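Local structure of endoglucanase (Clostridium thermocellum, 2E4T) at residues W318-I323 / F335-P340. The protein hydrolyses internal beta-1,4-glucosidic bonds of cellulose and probably of xyloglucan through its glycoside hydrolase family 44 module. Sequence-based numbering, arbitrary orientation.
Sequences WDPTYI and FLPILP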
loop_
_atom_site.group_PDB
_atom_site.type_symbol
_atom_site.label_atom_id
_atom_site.label_comp_id
_atom_site.label_asym_id
_atom_site.label_seq_id
_atom_site.Cartn_x
_atom_site.Cartn_y
_atom_site.Cartn_z
ATOM N N TRP A 318 4.274 -4.210 -14.280
ATOM C CA TRP A 318 4.796 -5.543 -14.525
ATOM C C TRP A 318 5.240 -5.816 -15.957
ATOM O O TRP A 318 6.018 -6.776 -16.151
ATOM C CB TRP A 318 3.760 -6.632 -14.117
ATOM C CG TRP A 318 2.538 -6.613 -14.984
ATOM C CD1 TRP A 318 1.380 -5.877 -14.804
ATOM C CD2 TRP A 318 2.328 -7.351 -16.207
ATOM N NE1 TRP A 318 0.494 -6.118 -15.829
ATOM C CE2 TRP A 318 1.068 -6.996 -16.702
ATOM C CE3 TRP A 318 3.124 -8.271 -16.927
ATOM C CZ2 TRP A 318 0.546 -7.536 -17.886
ATOM C CZ3 TRP A 318 2.615 -8.764 -18.127
ATOM C CH2 TRP A 318 1.344 -8.404 -18.596
ATOM N N ASP A 319 4.696 -5.123 -16.958
ATOM C CA ASP A 319 4.771 -5.593 -18.343
ATOM C C ASP A 319 5.905 -4.865 -19.052
ATOM O O ASP A 319 5.824 -3.639 -19.285
ATOM C CB ASP A 319 3.440 -5.232 -19.024
ATOM C CG ASP A 319 3.365 -5.524 -20.489
ATOM O OD1 ASP A 319 4.329 -6.127 -21.069
ATOM O OD2 ASP A 319 2.352 -5.135 -21.091
ATOM N N PRO A 320 6.995 -5.581 -19.437
ATOM C CA PRO A 320 8.095 -4.879 -20.097
ATOM C C PRO A 320 7.723 -4.305 -21.455
ATOM O O PRO A 320 8.473 -3.391 -21.940
ATOM C CB PRO A 320 9.177 -5.962 -20.241
ATOM C CG PRO A 320 8.450 -7.246 -20.223
ATOM C CD PRO A 320 7.232 -7.019 -19.288
ATOM N N THR A 321 6.631 -4.743 -22.063
ATOM C CA THR A 321 6.286 -4.225 -23.371
ATOM C C THR A 321 5.496 -2.916 -23.316
ATOM O O THR A 321 5.237 -2.319 -24.376
ATOM C CB THR A 321 5.452 -5.254 -24.179
ATOM O OG1 THR A 321 4.117 -5.361 -23.656
ATOM C CG2 THR A 321 6.131 -6.645 -24.220
ATOM N N TYR A 322 5.074 -2.490 -22.125
ATOM C CA TYR A 322 4.183 -1.331 -22.032
ATOM C C TYR A 322 4.924 -0.056 -21.626
ATOM O O TYR A 322 5.515 0.019 -20.538
ATOM C CB TYR A 322 3.046 -1.638 -21.002
ATOM C CG TYR A 322 2.060 -0.508 -21.005
ATOM C CD1 TYR A 322 1.240 -0.312 -22.110
ATOM C CD2 TYR A 322 1.955 0.376 -19.924
ATOM C CE1 TYR A 322 0.357 0.742 -22.148
ATOM C CE2 TYR A 322 1.082 1.443 -19.969
ATOM C CZ TYR A 322 0.297 1.618 -21.078
ATOM O OH TYR A 322 -0.552 2.703 -21.094
ATOM N N ILE A 323 4.845 0.978 -22.481
ATOM C CA ILE A 323 5.464 2.285 -22.238
ATOM C C ILE A 323 4.318 3.309 -22.134
ATOM O O ILE A 323 3.708 3.724 -23.114
ATOM C CB ILE A 323 6.392 2.682 -23.368
ATOM C CG1 ILE A 323 7.502 1.623 -23.580
ATOM C CG2 ILE A 323 7.011 4.037 -23.050
ATOM C CD1 ILE A 323 8.335 1.323 -22.328
ATOM N N PHE A 335 14.111 1.760 -15.600
ATOM C CA PHE A 335 13.564 1.379 -14.289
ATOM C C PHE A 335 12.159 0.780 -14.396
ATOM O O PHE A 335 11.516 0.553 -13.364
ATOM C CB PHE A 335 13.557 2.589 -13.352
ATOM C CG PHE A 335 14.937 3.111 -13.076
ATOM C CD1 PHE A 335 15.712 2.541 -12.058
ATOM C CD2 PHE A 335 15.464 4.177 -13.811
ATOM C CE1 PHE A 335 16.968 3.012 -11.818
ATOM C CE2 PHE A 335 16.744 4.674 -13.532
ATOM C CZ PHE A 335 17.484 4.093 -12.539
ATOM N N LEU A 336 11.685 0.545 -15.640
ATOM C CA LEU A 336 10.350 -0.018 -15.878
ATOM C C LEU A 336 10.518 -1.416 -16.465
ATOM O O LEU A 336 11.470 -1.676 -17.221
ATOM C CB LEU A 336 9.565 0.850 -16.832
ATOM C CG LEU A 336 9.315 2.260 -16.340
ATOM C CD1 LEU A 336 8.497 3.043 -17.397
ATOM C CD2 LEU A 336 8.599 2.258 -14.957
ATOM N N PRO A 337 9.590 -2.343 -16.164
ATOM C CA PRO A 337 8.408 -2.156 -15.324
ATOM C C PRO A 337 8.810 -2.033 -13.861
ATOM O O PRO A 337 9.845 -2.575 -13.414
ATOM C CB PRO A 337 7.586 -3.416 -15.574
ATOM C CG PRO A 337 8.628 -4.478 -15.976
ATOM C CD PRO A 337 9.673 -3.705 -16.743
ATOM N N ILE A 338 8.026 -1.292 -13.060
ATOM C CA ILE A 338 8.543 -0.864 -11.765
ATOM C C ILE A 338 8.606 -1.986 -10.741
ATOM O O ILE A 338 9.594 -2.040 -9.990
ATOM C CB ILE A 338 7.774 0.391 -11.241
ATOM C CG1 ILE A 338 8.488 1.015 -10.040
ATOM C CG2 ILE A 338 6.324 0.126 -10.944
ATOM C CD1 ILE A 338 9.862 1.593 -10.342
ATOM N N LEU A 339 7.617 -2.891 -10.646
ATOM C CA LEU A 339 7.709 -3.904 -9.608
ATOM C C LEU A 339 8.910 -4.842 -9.845
ATOM O O LEU A 339 9.653 -5.098 -8.891
ATOM C CB LEU A 339 6.418 -4.690 -9.391
ATOM C CG LEU A 339 5.205 -3.841 -8.994
ATOM C CD1 LEU A 339 3.980 -4.759 -8.862
ATOM C CD2 LEU A 339 5.432 -3.041 -7.704
ATOM N N PRO A 340 9.134 -5.348 -11.056
ATOM C CA PRO A 340 10.334 -6.202 -11.240
ATOM C C PRO A 340 11.619 -5.448 -10.959
ATOM O O PRO A 340 12.582 -6.051 -10.469
ATOM C CB PRO A 340 10.184 -6.664 -12.739
ATOM C CG PRO A 340 8.684 -6.684 -12.947
ATOM C CD PRO A 340 8.235 -5.402 -12.247
#
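The ring of P337 is pressed against the peptide joining W318 to D319, and this is the tight part of the contact. Its CB lies 3.4 Å from the carbonyl C of W318 and 3.6 Å from the backbone N of D319, while CG comes within 3.5 Å of W318 O. A proline suits the place: it follows a cis peptide bond, which turns the chain sharply, and it occupies the N-cap position of helix 338-349, presenting a compact apolar ring where the loop backbone runs past. Within the first turn of the helix, P340 approaches more loosely, its CD 4.1 Å from W318 CA; there a proline's missing N-H costs the helix no bond.

CB of W318 points away from segment 335-340, and the contact is made by its backbone. A chi1 of 66° brings the indole against D319, whose CB lies 3.5 Å above the ring plane over its centre; the indole also meets Y384, with I380 of helix 368-384 nearby.

Toward solvent the packing thins. Exposed P320 lies beside the P337 ring, its CA 3.9 Å from P337 CD and its CB 4.2 Å from the same atom. The loop itself is braced by buried D319: OD1 accepts T321 OG1 at 2.7 Å and, from the same face of the carboxylate plane, the backbone N of T321. Aspartate fits because one oxygen takes two donors of T321 while OD2 forms a salt bridge with R315.

Backbone bonds of I338 and L339 to T316 and L317 continue the attachment. The arrangement joins an Asx turn, overlapping a type I beta turn from D319 to Y322, to a helix N-terminus with proline at the N-cap position on the outside of the TIM-like barrel, where helix 338-349 leads into barrel strand 354-360.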